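Putative uncharacterized protein PH0594 (Pyrococcus horikoshii, PDB 4HXF) probably acts as an acylaminoacyl peptidase, a self-compartmentalizing hexameric serine protease of the prolyl oligopeptidase family that combines an alpha/beta-hydrolase domain with a beta-propeller. Local coordinates at residues W6-F11 with R592-M597; A484-N489 with M597-R602. All blocks are in the same frame, centred on the assembly; numbering follows the deposited sequence. Where two conformers were deposited one is given.

Contact 1 (W6-F11 with R592-M597)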
loop_
_atom_site.group_PDB
_atom_site.type_symbol
_atom_site.label_atom_id
_atom_site.label_comp_id
_atom_site.label_asym_id
_atom_site.label_seq_id
_atom_site.Cartn_x
_atom_site.Cartn_y
_atom_site.Cartn_z
ATOM N N TRP A 6 11.823 -40.446 -2.868
ATOM C CA TRP A 6 10.378 -40.385 -3.216
ATOM C C TRP A 6 9.511 -40.025 -2.036
ATOM O O TRP A 6 9.481 -40.717 -1.019
ATOM C CB TRP A 6 9.808 -41.683 -3.764
ATOM C CG TRP A 6 10.243 -42.061 -5.152
ATOM C CD1 TRP A 6 11.295 -42.939 -5.460
ATOM C CD2 TRP A 6 9.775 -41.545 -6.435
ATOM N NE1 TRP A 6 11.401 -43.077 -6.830
ATOM C CE2 TRP A 6 10.513 -42.255 -7.455
ATOM C CE3 TRP A 6 8.701 -40.707 -6.848
ATOM C CZ2 TRP A 6 10.316 -42.007 -8.852
ATOM C CZ3 TRP A 6 8.499 -40.476 -8.206
ATOM C CH2 TRP A 6 9.263 -41.103 -9.197
ATOM N N ASP A 7 8.704 -39.012 -2.205
ATOM C CA ASP A 7 7.757 -38.613 -1.172
ATOM C C ASP A 7 6.770 -37.668 -1.881
ATOM O O ASP A 7 6.673 -37.658 -3.175
ATOM C CB ASP A 7 8.493 -38.029 0.022
ATOM C CG ASP A 7 9.190 -36.716 -0.266
ATOM O OD1 ASP A 7 9.013 -36.061 -1.333
ATOM O OD2 ASP A 7 9.965 -36.288 0.571
ATOM N N GLU A 8 6.003 -36.931 -1.088
ATOM C CA GLU A 8 4.941 -36.106 -1.592
ATOM C C GLU A 8 5.437 -34.838 -2.315
ATOM O O GLU A 8 4.637 -34.224 -2.951
ATOM C CB GLU A 8 4.013 -35.682 -0.448
ATOM C CG GLU A 8 4.583 -34.680 0.544
ATOM C CD GLU A 8 5.439 -35.283 1.662
ATOM O OE1 GLU A 8 5.846 -34.512 2.604
ATOM O OE2 GLU A 8 5.776 -36.518 1.652
ATOM N N LYS A 9 6.748 -34.577 -2.290
ATOM C CA LYS A 9 7.333 -33.365 -2.912
ATOM C C LYS A 9 8.150 -33.698 -4.131
ATOM O O LYS A 9 8.586 -32.802 -4.795
ATOM C CB LYS A 9 8.244 -32.633 -1.908
ATOM C CG LYS A 9 7.548 -32.220 -0.642
ATOM C CD LYS A 9 8.478 -31.399 0.215
ATOM C CE LYS A 9 7.622 -30.884 1.357
ATOM N NZ LYS A 9 8.473 -30.479 2.537
ATOM N N THR A 10 8.417 -34.967 -4.382
ATOM C CA THR A 10 9.360 -35.281 -5.468
ATOM C C THR A 10 8.935 -34.704 -6.866
ATOM O O THR A 10 9.825 -34.332 -7.658
ATOM C CB THR A 10 9.598 -36.788 -5.627
ATOM O OG1 THR A 10 9.747 -37.346 -4.323
ATOM C CG2 THR A 10 10.797 -37.087 -6.488
ATOM N N PHE A 11 7.632 -34.557 -7.061
ATOM C CA PHE A 11 7.081 -34.112 -8.383
ATOM C C PHE A 11 7.592 -32.689 -8.657
ATOM O O PHE A 11 7.684 -32.283 -9.811
ATOM C CB PHE A 11 5.580 -34.166 -8.414
ATOM C CG PHE A 11 4.940 -33.106 -7.652
ATOM C CD1 PHE A 11 4.726 -33.254 -6.273
ATOM C CD2 PHE A 11 4.451 -31.962 -8.293
ATOM C CE1 PHE A 11 4.148 -32.248 -5.526
ATOM C CE2 PHE A 11 3.839 -30.951 -7.538
ATOM C CZ PHE A 11 3.652 -31.098 -6.162
ATOM N N ARG A 592 -2.300 -33.486 -1.408
ATOM C CA ARG A 592 -3.009 -34.655 -1.914
ATOM C C ARG A 592 -2.130 -35.872 -1.946
ATOM O O ARG A 592 -2.555 -36.964 -1.521
ATOM C CB ARG A 592 -3.616 -34.406 -3.313
ATOM C CG ARG A 592 -4.250 -35.655 -3.879
ATOM C CD ARG A 592 -4.801 -35.508 -5.255
ATOM N NE ARG A 592 -4.962 -36.844 -5.875
ATOM C CZ ARG A 592 -3.990 -37.583 -6.401
ATOM N NH1 ARG A 592 -4.254 -38.800 -6.865
ATOM N NH2 ARG A 592 -2.757 -37.120 -6.534
ATOM N N TYR A 593 -0.902 -35.739 -2.474
ATOM C CA TYR A 593 -0.019 -36.898 -2.502
ATOM C C TYR A 593 0.265 -37.447 -1.109
ATOM O O TYR A 593 0.326 -38.680 -0.909
ATOM C CB TYR A 593 1.286 -36.612 -3.248
ATOM C CG TYR A 593 1.188 -36.335 -4.754
ATOM C CD1 TYR A 593 1.764 -35.176 -5.313
ATOM C CD2 TYR A 593 0.575 -37.210 -5.570
ATOM C CE1 TYR A 593 1.745 -35.003 -6.690
ATOM C CE2 TYR A 593 0.464 -37.012 -6.951
ATOM C CZ TYR A 593 1.085 -35.879 -7.492
ATOM O OH TYR A 593 1.035 -35.673 -8.857
ATOM N N LYS A 594 0.406 -36.566 -0.109
ATOM C CA LYS A 594 0.766 -37.022 1.212
ATOM C C LYS A 594 -0.463 -37.731 1.840
ATOM O O LYS A 594 -0.374 -38.820 2.473
ATOM C CB LYS A 594 1.159 -35.818 2.048
ATOM C CG LYS A 594 1.475 -36.201 3.483
ATOM C CD LYS A 594 2.617 -37.205 3.623
ATOM C CE LYS A 594 3.145 -37.317 5.060
ATOM N NZ LYS A 594 4.167 -38.394 5.297
ATOM N N LEU A 595 -1.686 -37.190 1.596
ATOM C CA LEU A 595 -2.943 -37.864 2.035
ATOM C C LEU A 595 -3.080 -39.261 1.426
ATOM O O LEU A 595 -3.404 -40.239 2.102
ATOM C CB LEU A 595 -4.213 -37.069 1.688
ATOM C CG LEU A 595 -4.532 -35.776 2.428
ATOM C CD1 LEU A 595 -5.691 -35.034 1.754
ATOM C CD2 LEU A 595 -4.865 -36.153 3.889
ATOM N N PHE A 596 -2.827 -39.332 0.118
ATOM C CA PHE A 596 -2.969 -40.551 -0.617
ATOM C C PHE A 596 -2.025 -41.590 -0.031
ATOM O O PHE A 596 -2.418 -42.731 0.281
ATOM C CB PHE A 596 -2.628 -40.248 -2.068
ATOM C CG PHE A 596 -2.735 -41.418 -3.055
ATOM C CD1 PHE A 596 -3.848 -41.556 -3.869
ATOM C CD2 PHE A 596 -1.670 -42.305 -3.239
ATOM C CE1 PHE A 596 -3.954 -42.602 -4.762
ATOM C CE2 PHE A 596 -1.730 -43.307 -4.186
ATOM C CZ PHE A 596 -2.912 -43.489 -4.909
ATOM N N MET A 597 -0.754 -41.240 0.122
ATOM C CA MET A 597 0.187 -42.238 0.580
ATOM C C MET A 597 -0.093 -42.636 2.024
ATOM O O MET A 597 -0.014 -43.834 2.331
ATOM C CB MET A 597 1.674 -41.832 0.284
ATOM C CG MET A 597 2.199 -40.642 1.009
ATOM S SD MET A 597 3.652 -39.841 0.131
ATOM C CE MET A 597 4.692 -40.073 1.540
HETATM O O HOH W 1 6.422 -37.845 3.744
#
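A type I beta turn from Asp7 to Thr10, in the N-terminal loop before strand 16-23, sets Glu8 against Tyr593, Lys594 and Met597 of helix 586-605, with Phe11 following just after the turn. The corner is stiffened from within by an Asx turn, Lys9 N donating to Asp7 OD1 at 2.9 Å from 45° above the carboxylate plane, while Asp7 N donates to Thr10 OG1. Glu8 CB meets Lys594 N at 3.7 Å, and the two side chains cross obliquely. With chi1 at 71°, Glu8 CG sits between the backbone N and the carbonyl carbon, and a bend at the next bond turns OE2 back along the lysine chain, beside Lys594 CD. Glu8 OE2 and Lys594 NZ are 4.4 Å apart, beyond a salt bridge, and a water joins them. That water donates to Glu8 OE2 at 2.6 Å. From Lys594 NZ it accepts a bond of 2.8 Å, and Glu598 forms a salt bridge with the same ammonium. In one of two modelled conformers Met597 crosses Glu8 at about a right angle and sets CE beside Glu8 OE2, a contact that depends on that conformer. Glu8 N and O are buried here without a hydrogen-bond partner. Phe11 and Tyr593 form an oblique aromatic pair, ring centroids 5.2 Å apart and planes at 59°. Tyr593 CE1 lies over one face of the Phe11 ring, near its rim, 3.5 Å from Phe11 CD1. Tyr593 OH is hydrogen-bonded to Arg589. Helix 398-405 flanks both partners: Tyr398 bonds Asp7 O through its hydroxyl and meets the Tyr593 ring, while Trp6 rests on Gln401 and Ser405. Leu595 packs on helix 613-617 and on Phe131 of a second subunit.

Contact 2 (A484-N489 with M597-R602)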
loop_
_atom_site.group_PDB
_atom_site.type_symbol
_atom_site.label_atom_id
_atom_site.label_comp_id
_atom_site.label_asym_id
_atom_site.label_seq_id
_atom_site.Cartn_x
_atom_site.Cartn_y
_atom_site.Cartn_z
ATOM N N ALA A 484 -9.118 -51.537 1.386
ATOM C CA ALA A 484 -9.119 -50.065 1.398
ATOM C C ALA A 484 -9.357 -49.550 0.030
ATOM O O ALA A 484 -8.943 -50.150 -0.942
ATOM C CB ALA A 484 -7.753 -49.549 1.901
ATOM N N GLY A 485 -9.918 -48.364 -0.055
ATOM C CA GLY A 485 -10.131 -47.648 -1.273
ATOM C C GLY A 485 -9.835 -46.178 -1.188
ATOM O O GLY A 485 -10.013 -45.561 -0.087
ATOM N N ILE A 486 -9.361 -45.598 -2.285
ATOM C CA ILE A 486 -9.250 -44.128 -2.449
ATOM C C ILE A 486 -9.973 -43.786 -3.701
ATOM O O ILE A 486 -9.505 -44.115 -4.814
ATOM C CB ILE A 486 -7.802 -43.586 -2.417
ATOM C CG1 ILE A 486 -7.068 -44.020 -1.112
ATOM C CG2 ILE A 486 -7.868 -42.051 -2.605
ATOM C CD1 ILE A 486 -5.683 -43.371 -0.982
ATOM N N SER A 487 -11.124 -43.134 -3.568
ATOM C CA SER A 487 -11.947 -42.759 -4.743
ATOM C C SER A 487 -11.891 -41.257 -4.923
ATOM O O SER A 487 -12.212 -40.509 -4.003
ATOM C CB SER A 487 -13.381 -43.171 -4.456
ATOM O OG SER A 487 -14.335 -42.562 -5.335
ATOM N N GLU A 488 -11.548 -40.798 -6.104
ATOM C CA GLU A 488 -11.318 -39.344 -6.332
ATOM C C GLU A 488 -12.164 -38.855 -7.484
ATOM O O GLU A 488 -12.262 -39.462 -8.540
ATOM C CB GLU A 488 -9.874 -39.061 -6.654
ATOM C CG GLU A 488 -8.883 -39.815 -5.838
ATOM C CD GLU A 488 -7.494 -39.259 -5.980
ATOM O OE1 GLU A 488 -7.407 -37.997 -6.082
ATOM O OE2 GLU A 488 -6.518 -40.091 -6.074
ATOM N N ASN A 489 -12.877 -37.748 -7.238
ATOM C CA ASN A 489 -13.555 -37.022 -8.281
ATOM C C ASN A 489 -14.391 -37.990 -9.151
ATOM O O ASN A 489 -14.380 -37.934 -10.381
ATOM C CB ASN A 489 -12.586 -36.196 -9.124
ATOM C CG ASN A 489 -11.914 -35.114 -8.333
ATOM O OD1 ASN A 489 -10.960 -35.419 -7.535
ATOM N ND2 ASN A 489 -12.382 -33.865 -8.499
ATOM N N MET A 597 -0.754 -41.240 0.122
ATOM C CA MET A 597 0.187 -42.238 0.580
ATOM C C MET A 597 -0.093 -42.636 2.024
ATOM O O MET A 597 -0.014 -43.834 2.331
ATOM C CB MET A 597 1.674 -41.832 0.284
ATOM C CG MET A 597 2.199 -40.642 1.009
ATOM S SD MET A 597 3.652 -39.841 0.131
ATOM C CE MET A 597 4.692 -40.073 1.540
ATOM N N GLU A 598 -0.447 -41.688 2.867
ATOM C CA GLU A 598 -0.701 -42.046 4.246
ATOM C C GLU A 598 -1.953 -42.851 4.502
ATOM O O GLU A 598 -1.967 -43.725 5.366
ATOM C CB GLU A 598 -0.708 -40.816 5.156
ATOM C CG GLU A 598 0.662 -40.147 5.277
ATOM C CD GLU A 598 1.737 -41.098 5.800
ATOM O OE1 GLU A 598 1.411 -41.881 6.752
ATOM O OE2 GLU A 598 2.888 -41.121 5.227
ATOM N N PHE A 599 -2.980 -42.635 3.705
ATOM C CA PHE A 599 -4.214 -43.461 3.807
ATOM C C PHE A 599 -3.900 -44.902 3.509
ATOM O O PHE A 599 -4.236 -45.792 4.254
ATOM C CB PHE A 599 -5.332 -42.921 2.963
ATOM C CG PHE A 599 -6.665 -43.498 3.294
ATOM C CD1 PHE A 599 -7.346 -43.024 4.417
ATOM C CD2 PHE A 599 -7.209 -44.554 2.536
ATOM C CE1 PHE A 599 -8.596 -43.539 4.716
ATOM C CE2 PHE A 599 -8.409 -45.128 2.912
ATOM C CZ PHE A 599 -9.112 -44.601 3.991
ATOM N N PHE A 600 -3.124 -45.172 2.441
ATOM C CA PHE A 600 -2.753 -46.551 2.172
ATOM C C PHE A 600 -1.778 -47.122 3.196
ATOM O O PHE A 600 -1.942 -48.259 3.601
ATOM C CB PHE A 600 -2.178 -46.722 0.747
ATOM C CG PHE A 600 -3.242 -46.835 -0.323
ATOM C CD1 PHE A 600 -3.264 -45.979 -1.423
ATOM C CD2 PHE A 600 -4.310 -47.737 -0.199
ATOM C CE1 PHE A 600 -4.183 -46.180 -2.469
ATOM C CE2 PHE A 600 -5.319 -47.823 -1.211
ATOM C CZ PHE A 600 -5.229 -47.034 -2.313
ATOM N N GLU A 601 -0.817 -46.313 3.697
ATOM C CA GLU A 601 0.095 -46.759 4.772
ATOM C C GLU A 601 -0.733 -47.235 5.999
ATOM O O GLU A 601 -0.359 -48.224 6.599
ATOM C CB GLU A 601 1.025 -45.617 5.170
ATOM C CG GLU A 601 2.141 -45.331 4.095
ATOM C CD GLU A 601 3.182 -46.413 4.041
ATOM O OE1 GLU A 601 3.086 -47.276 3.222
ATOM O OE2 GLU A 601 4.019 -46.433 4.907
ATOM N N ARG A 602 -1.760 -46.464 6.343
ATOM C CA ARG A 602 -2.485 -46.629 7.591
ATOM C C ARG A 602 -3.756 -47.467 7.497
ATOM O O ARG A 602 -4.373 -47.761 8.587
ATOM C CB ARG A 602 -2.735 -45.270 8.260
ATOM C CG ARG A 602 -1.448 -44.529 8.618
ATOM C CD ARG A 602 -1.657 -43.055 8.850
ATOM N NE ARG A 602 -0.392 -42.371 9.057
ATOM C CZ ARG A 602 0.218 -42.144 10.223
ATOM N NH1 ARG A 602 -0.273 -42.548 11.389
ATOM N NH2 ARG A 602 1.373 -41.429 10.200
#
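Ile486, on strand 484-488 of the alpha/beta-hydrolase sheet, packs into the angle between Phe599 and Phe600 of helix 586-605. Helix and strand run nearly antiparallel, at 167° and 9.1 Å between the axes of the short segments. The strand is an inner one, between 460-465, which leads to Ser466 of the inhibitor pocket, and 538-543. The side-chain packing across the interface is apolar, with no hydrogen bond. A CH-pi contact sets Ile486 CD1 over one face of Phe600, 3.9 Å from the ring centroid and offset toward the rim. Ile486 CG1 serves both rings, meeting Phe599 CD2 at 3.7 Å and Phe600 CZ at 3.7 Å. Ala484 CB reaches Phe600 more loosely. Phe599 CG is anti to the backbone N (chi1 -165°), which carries the ring toward the strand, where it also touches Leu539; Phe600 also touches Met403 and Tyr408. Within the helix segment, on the side turned from the strand, Arg602 NE donates to Glu598 OE1 at 3.0 Å in a salt bridge that uses the oxygen's anti lone pair. Closest of all across the interface is the carbonyl of Gly485, whose O approaches Phe599 CE2 obliquely at 3.4 Å.

How the contacts relate
From the N terminus the chain first passes segment 6-11, then runs through the propeller and into the hydrolase domain to strand 484-488, and only near its end reaches helix 586-605. Contact 1 therefore closes a loop of 580 intervening residues, and contact 2 one of 107. Because the order is 6-11, 484-489, 592-597, 597-602, the two loops cross rather than nest. Both end on the same helix and share Met597; the centres of the two contacts are about 12 Å apart. A salt bridge from Arg592 NE to Glu488 OE1, 2.7 Å, links them directly. The helix is thus gripped between the N-terminal loop and the central sheet.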